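Local coordinates for DUF917 domain-containing protein (PDB 2O3I) that is of unknown function but has the two-domain make-up of S-Me-THD-like proteins and is possibly related to S-methyl thiohydantoin desulfurases, at residues P12-A17 with I29-L34; H330-G335 with R349-A354; A66-P71 with V186-L191; M143-A148 with A362-G367. The protein carries 2 engineered substitutions. All coordinates share one frame; numbering follows the deposited sequence.

Interaction 1. Residues P12-A17 with I29-L34; sequences PLLQGA and ISARHL
L14 of helix 10-19 reaches across to A31 and R32 of helix 28-35, joining two neighbouring helices that run nearly antiparallel, their short axes at 163° and 10.2 Å apart. The tight part is apolar. L14 CD2 lies 4.0 Å from A31 CB and 3.9 Å from R32 CG, so one methyl sits against both residues. A31 suits the spot because its single methyl fills the interface without pushing the helices apart, while the branched end of L14 supplies the bulk. With chi1 at 60°, L14 holds CG between its backbone N and carbonyl carbon, which sends both methyls toward the facing helix.

The looser side is polar, and R32 there is partly exposed. Extended from CG to NE, R32 passes L14 at about a right angle, with NE 4.0 Å from L14 CD1. Its aliphatic part thus extends the apolar patch, and the end of the Q15 side chain lies at the edge of its guanidinium. The amide and guanidinium planes stand 78° apart, and no hydrogen bond joins them. The charge is met by E11, in a salt bridge with R32 NH2; Q329 OE1 accepts a hydrogen bond from the same nitrogen.

Around this pair, A17, S30 and L34 pack on helix 111-124, P12 and L13 lie against helix 225-237, and L14 and Q15 also touch M28 at the start of helix 28-35.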
loop_
_atom_site.group_PDB
_atom_site.type_symbol
_atom_site.label_atom_id
_atom_site.label_comp_id
_atom_site.label_asym_id
_atom_site.label_seq_id
_atom_site.Cartn_x
_atom_site.Cartn_y
_atom_site.Cartn_z
ATOM N N PRO A 12 -25.037 14.576 21.985
ATOM C CA PRO A 12 -25.962 13.453 22.179
ATOM C C PRO A 12 -25.854 12.431 21.048
ATOM O O PRO A 12 -26.060 11.232 21.250
ATOM C CB PRO A 12 -27.333 14.133 22.220
ATOM C CG PRO A 12 -27.141 15.368 21.401
ATOM C CD PRO A 12 -25.771 15.846 21.845
ATOM N N LEU A 13 -25.530 12.923 19.859
ATOM C CA LEU A 13 -25.392 12.086 18.675
ATOM C C LEU A 13 -24.273 11.065 18.837
ATOM O O LEU A 13 -24.428 9.894 18.505
ATOM C CB LEU A 13 -25.106 12.966 17.451
ATOM C CG LEU A 13 -24.807 12.266 16.122
ATOM C CD1 LEU A 13 -25.944 11.325 15.738
ATOM C CD2 LEU A 13 -24.595 13.318 15.051
ATOM N N LEU A 14 -23.135 11.518 19.339
ATOM C CA LEU A 14 -22.011 10.623 19.514
ATOM C C LEU A 14 -22.284 9.637 20.642
ATOM O O LEU A 14 -21.856 8.490 20.572
ATOM C CB LEU A 14 -20.729 11.427 19.763
ATOM C CG LEU A 14 -20.620 12.359 20.965
ATOM C CD1 LEU A 14 -20.036 11.596 22.160
ATOM C CD2 LEU A 14 -19.709 13.537 20.586
ATOM N N GLN A 15 -23.016 10.079 21.663
ATOM C CA GLN A 15 -23.350 9.215 22.795
ATOM C C GLN A 15 -24.199 8.043 22.331
ATOM O O GLN A 15 -23.903 6.883 22.632
ATOM C CB GLN A 15 -24.133 9.983 23.861
ATOM C CG GLN A 15 -23.344 11.042 24.609
ATOM C CD GLN A 15 -23.384 10.835 26.113
ATOM O OE1 GLN A 15 -23.223 11.780 26.885
ATOM N NE2 GLN A 15 -23.586 9.592 26.535
ATOM N N GLY A 16 -25.264 8.365 21.597
ATOM C CA GLY A 16 -26.162 7.345 21.096
ATOM C C GLY A 16 -25.453 6.422 20.129
ATOM O O GLY A 16 -25.624 5.206 20.192
ATOM N N ALA A 17 -24.649 7.007 19.244
ATOM C CA ALA A 17 -23.905 6.248 18.239
ATOM C C ALA A 17 -22.903 5.305 18.890
ATOM O O ALA A 17 -22.632 4.223 18.362
ATOM C CB ALA A 17 -23.182 7.202 17.270
ATOM N N ILE A 29 -14.042 10.200 22.982
ATOM C CA ILE A 29 -12.967 11.138 23.257
ATOM C C ILE A 29 -12.565 11.888 21.992
ATOM O O ILE A 29 -12.546 13.118 21.968
ATOM C CB ILE A 29 -11.751 10.402 23.824
ATOM C CG1 ILE A 29 -12.186 9.579 25.047
ATOM C CG2 ILE A 29 -10.655 11.408 24.170
ATOM C CD1 ILE A 29 -11.112 8.672 25.634
ATOM N N SER A 30 -12.252 11.144 20.935
ATOM C CA SER A 30 -11.856 11.765 19.680
ATOM C C SER A 30 -13.059 12.421 19.005
ATOM O O SER A 30 -12.908 13.388 18.274
ATOM C CB SER A 30 -11.214 10.735 18.738
ATOM O OG SER A 30 -12.170 9.842 18.196
ATOM N N ALA A 31 -14.254 11.893 19.250
ATOM C CA ALA A 31 -15.457 12.469 18.659
ATOM C C ALA A 31 -15.720 13.835 19.291
ATOM O O ALA A 31 -16.102 14.779 18.602
ATOM C CB ALA A 31 -16.653 11.552 18.876
ATOM N N ARG A 32 -15.508 13.929 20.603
ATOM C CA ARG A 32 -15.712 15.176 21.338
ATOM C C ARG A 32 -14.648 16.199 20.972
ATOM O O ARG A 32 -14.926 17.394 20.893
ATOM C CB ARG A 32 -15.711 14.913 22.853
ATOM C CG ARG A 32 -17.055 14.387 23.382
ATOM C CD ARG A 32 -16.982 13.871 24.817
ATOM N NE ARG A 32 -18.284 13.406 25.298
ATOM C CZ ARG A 32 -18.460 12.616 26.358
ATOM N NH1 ARG A 32 -17.416 12.198 27.058
ATOM N NH2 ARG A 32 -19.681 12.228 26.710
ATOM N N HIS A 33 -13.432 15.727 20.743
ATOM C CA HIS A 33 -12.342 16.607 20.358
ATOM C C HIS A 33 -12.680 17.332 19.063
ATOM O O HIS A 33 -12.388 18.520 18.908
ATOM C CB HIS A 33 -11.059 15.801 20.162
ATOM C CG HIS A 33 -10.357 15.460 21.437
ATOM N ND1 HIS A 33 -9.389 14.481 21.513
ATOM C CD2 HIS A 33 -10.474 15.975 22.685
ATOM C CE1 HIS A 33 -8.943 14.404 22.755
ATOM N NE2 HIS A 33 -9.584 15.299 23.485
ATOM N N LEU A 34 -13.293 16.608 18.130
ATOM C CA LEU A 34 -13.660 17.182 16.841
ATOM C C LEU A 34 -14.877 18.100 16.938
ATOM O O LEU A 34 -14.902 19.181 16.339
ATOM C CB LEU A 34 -13.934 16.068 15.829
ATOM C CG LEU A 34 -12.734 15.287 15.289
ATOM C CD1 LEU A 34 -13.220 14.123 14.448
ATOM C CD2 LEU A 34 -11.855 16.215 14.452
#

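Interaction 2. Residues H330-G335 with R349-A354; sequences HVFSNG and RGRKAA
H330 and F332 face R351 across a gap too wide for backbone pairing: the nearest CA atoms, those of H330 and A353, are 8.7 Å apart, and the irregular run into the short, weakly bonded helix 334-337 passes beside the start of strand 352-358. Side chains therefore make the whole contact. R351 suits it by its length. Its chain bends at chi3, -69°, and brings the guanidinium up to the rim of the F332 ring, where NH2 lies close to the ring plane, 4.0 Å from F332 CZ and equally near CE2. The two planes are 70° apart, and since the nitrogen meets the ring edge and not its face, this is no cation-pi stack.

On the other branch, R351 NH1 is 4.3 Å from H330 ND1, without a bond. H330 uses ND1 on the carbonyl O of V324, and its ring meets that of F323 with the planes almost parallel. Past F332, S333 takes the N-cap position of helix 334-337, a place its short hydroxyl side chain fits well.

What fixes R351 is a set of backbone carbonyls: Q329 O accepts from NH2 and S347 O from NE. The chemistry is thus that of an arginine tying loops together through carbonyl oxygens, with F332 as apolar neighbour at its edge; the bonded groups set the guanidinium's rotation, and the aromatic edge adds van der Waals contact.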
loop_
_atom_site.group_PDB
_atom_site.type_symbol
_atom_site.label_atom_id
_atom_site.label_comp_id
_atom_site.label_asym_id
_atom_site.label_seq_id
_atom_site.Cartn_x
_atom_site.Cartn_y
_atom_site.Cartn_z
ATOM N N HIS A 330 -22.980 6.660 30.714
ATOM C CA HIS A 330 -23.589 5.337 30.753
ATOM C C HIS A 330 -23.075 4.411 29.659
ATOM O O HIS A 330 -23.031 3.194 29.851
ATOM C CB HIS A 330 -25.111 5.464 30.631
ATOM C CG HIS A 330 -25.740 6.292 31.711
ATOM N ND1 HIS A 330 -25.658 5.962 33.048
ATOM C CD2 HIS A 330 -26.465 7.435 31.651
ATOM C CE1 HIS A 330 -26.307 6.864 33.764
ATOM N NE2 HIS A 330 -26.805 7.768 32.940
ATOM N N VAL A 331 -22.699 4.989 28.515
ATOM C CA VAL A 331 -22.209 4.214 27.373
ATOM C C VAL A 331 -20.723 4.426 27.057
ATOM O O VAL A 331 -20.203 5.544 27.092
ATOM C CB VAL A 331 -23.053 4.503 26.102
ATOM C CG1 VAL A 331 -24.514 4.220 26.393
ATOM C CG2 VAL A 331 -22.863 5.955 25.639
ATOM N N PHE A 332 -20.047 3.326 26.741
ATOM C CA PHE A 332 -18.621 3.356 26.451
ATOM C C PHE A 332 -18.244 2.396 25.332
ATOM O O PHE A 332 -18.829 1.321 25.195
ATOM C CB PHE A 332 -17.818 2.924 27.683
ATOM C CG PHE A 332 -17.914 3.855 28.851
ATOM C CD1 PHE A 332 -16.901 4.783 29.095
ATOM C CD2 PHE A 332 -18.984 3.776 29.736
ATOM C CE1 PHE A 332 -16.951 5.620 30.206
ATOM C CE2 PHE A 332 -19.048 4.608 30.852
ATOM C CZ PHE A 332 -18.029 5.532 31.090
ATOM N N SER A 333 -17.257 2.791 24.538
ATOM C CA SER A 333 -16.738 1.918 23.496
ATOM C C SER A 333 -15.591 1.245 24.250
ATOM O O SER A 333 -15.170 1.736 25.298
ATOM C CB SER A 333 -16.166 2.721 22.324
ATOM O OG SER A 333 -14.951 3.355 22.692
ATOM N N ASN A 334 -15.087 0.134 23.738
ATOM C CA ASN A 334 -13.983 -0.546 24.404
ATOM C C ASN A 334 -12.821 0.422 24.635
ATOM O O ASN A 334 -12.168 0.383 25.679
ATOM C CB ASN A 334 -13.536 -1.743 23.574
ATOM C CG ASN A 334 -14.571 -2.848 23.567
ATOM O OD1 ASN A 334 -14.933 -3.375 22.513
ATOM N ND2 ASN A 334 -15.057 -3.206 24.754
ATOM N N GLY A 335 -12.570 1.292 23.665
ATOM C CA GLY A 335 -11.501 2.255 23.831
ATOM C C GLY A 335 -11.816 3.215 24.973
ATOM O O GLY A 335 -10.931 3.574 25.757
ATOM N N ARG A 349 -15.008 2.846 37.323
ATOM C CA ARG A 349 -14.508 2.187 38.522
ATOM C C ARG A 349 -15.389 2.487 39.734
ATOM O O ARG A 349 -15.318 3.573 40.314
ATOM C CB ARG A 349 -13.068 2.625 38.793
ATOM N N GLY A 350 -16.221 1.520 40.110
ATOM C CA GLY A 350 -17.097 1.706 41.254
ATOM C C GLY A 350 -18.575 1.582 40.936
ATOM O O GLY A 350 -19.393 1.460 41.846
ATOM N N ARG A 351 -18.922 1.612 39.651
ATOM C CA ARG A 351 -20.315 1.502 39.224
ATOM C C ARG A 351 -20.628 0.152 38.584
ATOM O O ARG A 351 -19.765 -0.471 37.971
ATOM C CB ARG A 351 -20.659 2.623 38.241
ATOM C CG ARG A 351 -20.611 4.012 38.841
ATOM C CD ARG A 351 -21.210 5.022 37.884
ATOM N NE ARG A 351 -20.382 5.219 36.699
ATOM C CZ ARG A 351 -20.821 5.732 35.553
ATOM N NH1 ARG A 351 -22.089 6.100 35.424
ATOM N NH2 ARG A 351 -19.987 5.886 34.536
ATOM N N LYS A 352 -21.874 -0.290 38.724
ATOM C CA LYS A 352 -22.295 -1.567 38.168
ATOM C C LYS A 352 -22.553 -1.456 36.671
ATOM O O LYS A 352 -23.324 -0.603 36.221
ATOM C CB LYS A 352 -23.547 -2.062 38.886
ATOM N N ALA A 353 -21.901 -2.327 35.907
ATOM C CA ALA A 353 -22.035 -2.341 34.458
ATOM C C ALA A 353 -22.769 -3.582 33.954
ATOM O O ALA A 353 -22.638 -4.674 34.515
ATOM C CB ALA A 353 -20.657 -2.259 33.816
ATOM N N ALA A 354 -23.538 -3.405 32.885
ATOM C CA ALA A 354 -24.282 -4.500 32.287
ATOM C C ALA A 354 -23.861 -4.680 30.837
ATOM O O ALA A 354 -23.247 -3.794 30.238
ATOM C CB ALA A 354 -25.769 -4.221 32.356
#

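Interaction 3. Residues A66-P71 with V186-L191; sequences AYMGAP and VVEQML
E188 brings the flat group nearest this contact, yet its carboxylate is not what M68 meets: the selenomethionine methyl, M68 CE, approaches the aliphatic CG of E188 at 4.2 Å and touches neither face of the carboxylate. The acid's OE2 is engaged beyond the contact, accepting a hydrogen bond from the backbone N of L141 and forming a salt bridge with R192 one turn further along the helix.

The other half of the contact is purely apolar. M68 SE lies 4.0 Å from L191 CB, the two side chains crossing at about a right angle. M68 leaves strand 61-69 with CG anti to its backbone N (chi1 179°) and stays extended through chi2, so that the selenium is carried far from the strand; the bend at chi3, -123°, then swings CE to E188. A long, unbranched chain suits this place, because the nearest CA atoms, those of M68 and L191, are 9.1 Å apart. E188 and L191 are three residues apart on helix 183-194 and so present neighbouring points of one helical face.

Strand 61-69 pairs with strand 203-211 in the mixed sheet, and the helix packs over it here, while Q189 hydrogen-bonds N197 of the second subunit. Chemically, E188 has a divided role: its CG methylene touches the buried M68, and its carboxylate is probably kept charged by the salt bridge to R192 and further stabilised by the N-H of L141.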
loop_
_atom_site.group_PDB
_atom_site.type_symbol
_atom_site.label_atom_id
_atom_site.label_comp_id
_atom_site.label_asym_id
_atom_site.label_seq_id
_atom_site.Cartn_x
_atom_site.Cartn_y
_atom_site.Cartn_z
ATOM N N ALA A 66 -14.652 8.818 6.219
ATOM C CA ALA A 66 -14.324 8.495 7.603
ATOM C C ALA A 66 -12.853 8.682 7.951
ATOM O O ALA A 66 -12.043 9.131 7.134
ATOM C CB ALA A 66 -14.729 7.051 7.906
ATOM N N TYR A 67 -12.533 8.347 9.192
ATOM C CA TYR A 67 -11.170 8.393 9.684
ATOM C C TYR A 67 -10.799 6.917 9.805
ATOM O O TYR A 67 -11.645 6.080 10.109
ATOM C CB TYR A 67 -11.110 9.074 11.056
ATOM C CG TYR A 67 -10.530 10.470 11.035
ATOM C CD1 TYR A 67 -11.195 11.527 11.655
ATOM C CD2 TYR A 67 -9.306 10.730 10.424
ATOM C CE1 TYR A 67 -10.662 12.808 11.670
ATOM C CE2 TYR A 67 -8.755 12.017 10.434
ATOM C CZ TYR A 67 -9.442 13.050 11.061
ATOM O OH TYR A 67 -8.910 14.321 11.087
HETATM N N MSE A 68 -9.538 6.603 9.546
HETATM C CA MSE A 68 -9.053 5.228 9.613
HETATM C C MSE A 68 -7.649 5.235 10.236
HETATM O O MSE A 68 -6.887 6.194 10.066
HETATM C CB MSE A 68 -9.015 4.635 8.192
HETATM C CG MSE A 68 -8.510 3.200 8.082
HETATM SE SE MSE A 68 -8.293 2.621 6.219
HETATM C CE MSE A 68 -9.449 1.071 6.234
ATOM N N GLY A 69 -7.319 4.181 10.975
ATOM C CA GLY A 69 -6.005 4.109 11.588
ATOM C C GLY A 69 -6.000 3.907 13.090
ATOM O O GLY A 69 -7.010 3.521 13.684
ATOM N N ALA A 70 -4.849 4.180 13.701
ATOM C CA ALA A 70 -4.655 4.031 15.142
ATOM C C ALA A 70 -5.386 5.093 15.966
ATOM O O ALA A 70 -5.223 6.291 15.731
ATOM C CB ALA A 70 -3.168 4.074 15.460
ATOM N N PRO A 71 -6.200 4.662 16.947
ATOM C CA PRO A 71 -6.941 5.603 17.794
ATOM C C PRO A 71 -6.026 6.593 18.506
ATOM O O PRO A 71 -6.385 7.751 18.695
ATOM C CB PRO A 71 -7.674 4.685 18.767
ATOM C CG PRO A 71 -7.968 3.487 17.918
ATOM C CD PRO A 71 -6.639 3.276 17.208
ATOM N N VAL A 186 -9.372 -7.164 0.465
ATOM C CA VAL A 186 -8.105 -6.857 -0.188
ATOM C C VAL A 186 -7.807 -5.363 -0.106
ATOM O O VAL A 186 -6.698 -4.957 0.246
ATOM C CB VAL A 186 -8.123 -7.283 -1.680
ATOM C CG1 VAL A 186 -6.754 -7.046 -2.302
ATOM C CG2 VAL A 186 -8.518 -8.751 -1.807
ATOM N N VAL A 187 -8.802 -4.547 -0.434
ATOM C CA VAL A 187 -8.635 -3.104 -0.387
ATOM C C VAL A 187 -8.242 -2.663 1.018
ATOM O O VAL A 187 -7.328 -1.864 1.193
ATOM C CB VAL A 187 -9.933 -2.386 -0.820
ATOM C CG1 VAL A 187 -9.889 -0.914 -0.419
ATOM C CG2 VAL A 187 -10.106 -2.524 -2.326
ATOM N N GLU A 188 -8.931 -3.196 2.019
ATOM C CA GLU A 188 -8.636 -2.843 3.398
ATOM C C GLU A 188 -7.225 -3.290 3.779
ATOM O O GLU A 188 -6.520 -2.599 4.514
ATOM C CB GLU A 188 -9.655 -3.492 4.325
ATOM C CG GLU A 188 -9.534 -3.071 5.769
ATOM C CD GLU A 188 -10.538 -3.783 6.644
ATOM O OE1 GLU A 188 -10.459 -5.023 6.738
ATOM O OE2 GLU A 188 -11.409 -3.107 7.228
ATOM N N GLN A 189 -6.822 -4.451 3.277
ATOM C CA GLN A 189 -5.495 -4.989 3.559
ATOM C C GLN A 189 -4.398 -4.099 3.003
ATOM O O GLN A 189 -3.286 -4.079 3.514
ATOM C CB GLN A 189 -5.355 -6.387 2.962
ATOM C CG GLN A 189 -6.103 -7.458 3.722
ATOM C CD GLN A 189 -6.058 -8.795 3.019
ATOM O OE1 GLN A 189 -6.620 -9.777 3.499
ATOM N NE2 GLN A 189 -5.390 -8.840 1.875
HETATM N N MSE A 190 -4.716 -3.356 1.952
HETATM C CA MSE A 190 -3.736 -2.477 1.334
HETATM C C MSE A 190 -3.787 -1.042 1.848
HETATM O O MSE A 190 -2.768 -0.346 1.860
HETATM C CB MSE A 190 -3.916 -2.491 -0.179
HETATM C CG MSE A 190 -3.707 -3.861 -0.780
HETATM SE SE MSE A 190 -3.953 -3.855 -2.681
HETATM C CE MSE A 190 -3.514 -5.702 -3.056
ATOM N N LEU A 191 -4.967 -0.610 2.283
ATOM C CA LEU A 191 -5.141 0.745 2.784
ATOM C C LEU A 191 -4.465 0.960 4.131
ATOM O O LEU A 191 -3.736 1.935 4.322
ATOM C CB LEU A 191 -6.631 1.077 2.911
ATOM C CG LEU A 191 -7.466 1.166 1.629
ATOM C CD1 LEU A 191 -8.922 1.352 1.999
ATOM C CD2 LEU A 191 -6.993 2.319 0.771
#

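Interaction 4. Residues M143-A148 with A362-G367; sequences MLTYAA and APLSEG
T145 meets P363 and L364 where the short helix 145-148 of the N-terminal S-Me-THD-like region comes up to a type I beta turn at 362-365, in the C-terminal one. The threonine's two branches go different ways. CG2 faces the turn, 4.3 Å from P363 CB and equally far from L364 CD1, so a single methyl loosely faces both the proline ring and a leucine branch. OG1, placed by chi1 of 52°, serves the interior, where it is hydrogen-bonded with the carbonyl oxygens of A219 and G133. A beta-branched residue with one polar and one apolar arm is well matched to this border.

P363 points its CB toward the helix, and its rigid ring also suits the second position of the turn, where phi near -60° is wanted. L364 sets out alongside the contact and bends in, so that CD1 stands 4.4 Å from M143 O. The selenomethionine M143 turns its own side chain off to helix 367-379, touching S372, F373 and E376. All these approaches across the contact are long, and no hydrogen bond crosses between the segments.

Y146, on the far side of the helix, stacks on W209 of strand 203-211. The turn itself is locked by A362 O, which accepts hydrogen bonds from both S365 N and S365 OG, the latter at 2.7 Å, in the carbonyl plane on a lone pair, with a C=O...OG angle of 126°.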
loop_
_atom_site.group_PDB
_atom_site.type_symbol
_atom_site.label_atom_id
_atom_site.label_comp_id
_atom_site.label_asym_id
_atom_site.label_seq_id
_atom_site.Cartn_x
_atom_site.Cartn_y
_atom_site.Cartn_z
HETATM N N MSE A 143 -18.162 -6.442 6.029
HETATM C CA MSE A 143 -19.327 -6.575 6.891
HETATM C C MSE A 143 -20.289 -5.406 6.717
HETATM O O MSE A 143 -21.356 -5.383 7.322
HETATM C CB MSE A 143 -18.889 -6.726 8.358
HETATM C CG MSE A 143 -18.493 -8.166 8.707
HETATM SE SE MSE A 143 -17.303 -8.410 10.234
HETATM C CE MSE A 143 -15.646 -8.591 9.265
ATOM N N LEU A 144 -19.910 -4.443 5.882
ATOM C CA LEU A 144 -20.768 -3.293 5.609
ATOM C C LEU A 144 -21.599 -3.586 4.367
ATOM O O LEU A 144 -21.128 -4.255 3.447
ATOM C CB LEU A 144 -19.931 -2.032 5.384
ATOM C CG LEU A 144 -19.081 -1.590 6.575
ATOM C CD1 LEU A 144 -18.329 -0.320 6.222
ATOM C CD2 LEU A 144 -19.980 -1.360 7.786
ATOM N N THR A 145 -22.830 -3.085 4.333
ATOM C CA THR A 145 -23.712 -3.335 3.194
ATOM C C THR A 145 -23.178 -2.834 1.853
ATOM O O THR A 145 -23.574 -3.343 0.796
ATOM C CB THR A 145 -25.116 -2.753 3.447
ATOM O OG1 THR A 145 -25.019 -1.379 3.827
ATOM C CG2 THR A 145 -25.801 -3.527 4.555
ATOM N N TYR A 146 -22.273 -1.855 1.896
ATOM C CA TYR A 146 -21.671 -1.304 0.680
ATOM C C TYR A 146 -20.991 -2.439 -0.084
ATOM O O TYR A 146 -21.133 -2.567 -1.305
ATOM C CB TYR A 146 -20.611 -0.240 1.022
ATOM C CG TYR A 146 -21.088 0.906 1.888
ATOM C CD1 TYR A 146 -21.915 1.908 1.373
ATOM C CD2 TYR A 146 -20.709 0.990 3.223
ATOM C CE1 TYR A 146 -22.352 2.965 2.175
ATOM C CE2 TYR A 146 -21.137 2.040 4.031
ATOM C CZ TYR A 146 -21.960 3.024 3.505
ATOM O OH TYR A 146 -22.402 4.046 4.319
ATOM N N ALA A 147 -20.245 -3.259 0.650
ATOM C CA ALA A 147 -19.533 -4.386 0.062
ATOM C C ALA A 147 -20.482 -5.477 -0.457
ATOM O O ALA A 147 -20.256 -6.051 -1.525
ATOM C CB ALA A 147 -18.558 -4.972 1.085
ATOM N N ALA A 148 -21.543 -5.759 0.293
ATOM C CA ALA A 148 -22.509 -6.779 -0.105
ATOM C C ALA A 148 -23.251 -6.369 -1.375
ATOM O O ALA A 148 -23.502 -7.201 -2.260
ATOM C CB ALA A 148 -23.507 -7.030 1.028
ATOM N N ALA A 362 -31.878 -6.702 10.003
ATOM C CA ALA A 362 -32.160 -7.718 8.996
ATOM C C ALA A 362 -31.124 -7.911 7.884
ATOM O O ALA A 362 -30.718 -9.038 7.603
ATOM C CB ALA A 362 -33.533 -7.445 8.384
ATOM N N PRO A 363 -30.677 -6.822 7.237
ATOM C CA PRO A 363 -29.689 -6.984 6.157
ATOM C C PRO A 363 -28.385 -7.687 6.555
ATOM O O PRO A 363 -27.652 -8.182 5.692
ATOM C CB PRO A 363 -29.445 -5.548 5.689
ATOM C CG PRO A 363 -30.751 -4.854 6.019
ATOM C CD PRO A 363 -31.071 -5.409 7.388
ATOM N N LEU A 364 -28.100 -7.731 7.853
ATOM C CA LEU A 364 -26.879 -8.361 8.365
ATOM C C LEU A 364 -27.055 -9.826 8.743
ATOM O O LEU A 364 -26.089 -10.583 8.765
ATOM C CB LEU A 364 -26.386 -7.617 9.609
ATOM C CG LEU A 364 -25.388 -6.462 9.552
ATOM C CD1 LEU A 364 -25.642 -5.551 8.372
ATOM C CD2 LEU A 364 -25.472 -5.707 10.871
ATOM N N SER A 365 -28.294 -10.205 9.038
ATOM C CA SER A 365 -28.638 -11.555 9.481
ATOM C C SER A 365 -28.625 -12.678 8.449
ATOM O O SER A 365 -28.993 -13.810 8.768
ATOM C CB SER A 365 -30.018 -11.529 10.129
ATOM O OG SER A 365 -31.007 -11.258 9.151
ATOM N N GLU A 366 -28.214 -12.384 7.224
ATOM C CA GLU A 366 -28.202 -13.417 6.193
ATOM C C GLU A 366 -27.389 -12.981 4.985
ATOM O O GLU A 366 -26.960 -11.832 4.894
ATOM C CB GLU A 366 -29.637 -13.730 5.743
ATOM C CG GLU A 366 -30.366 -12.520 5.158
ATOM C CD GLU A 366 -31.763 -12.839 4.637
ATOM O OE1 GLU A 366 -32.616 -13.280 5.434
ATOM O OE2 GLU A 366 -32.008 -12.634 3.428
ATOM N N GLY A 367 -27.185 -13.919 4.065
ATOM C CA GLY A 367 -26.444 -13.630 2.855
ATOM C C GLY A 367 -24.951 -13.514 3.035
ATOM O O GLY A 367 -24.359 -14.118 3.933
#

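Overall arrangement
Interaction 1 comes first along the chain; interactions 3 and 4 then cross, their segments alternating, and interaction 2 is nested inside the loop closed by interaction 4. Interactions 1 and 2 each stay within one domain, whereas 3 and 4 join the N-terminal domain to the C-terminal one. Interaction 1 touches two of the others: its centre is about 16 Å from that of interaction 2, met through Q15 and V331, and about 21 Å from that of interaction 3, met through L34 and Y67. Interaction 4 lies across the chain's centre from it, their centres about 25 Å apart. In the mixed sheet, C-terminal strand 203-211 lies beside N-terminal strand 61-69, consistent with two domains that form one body.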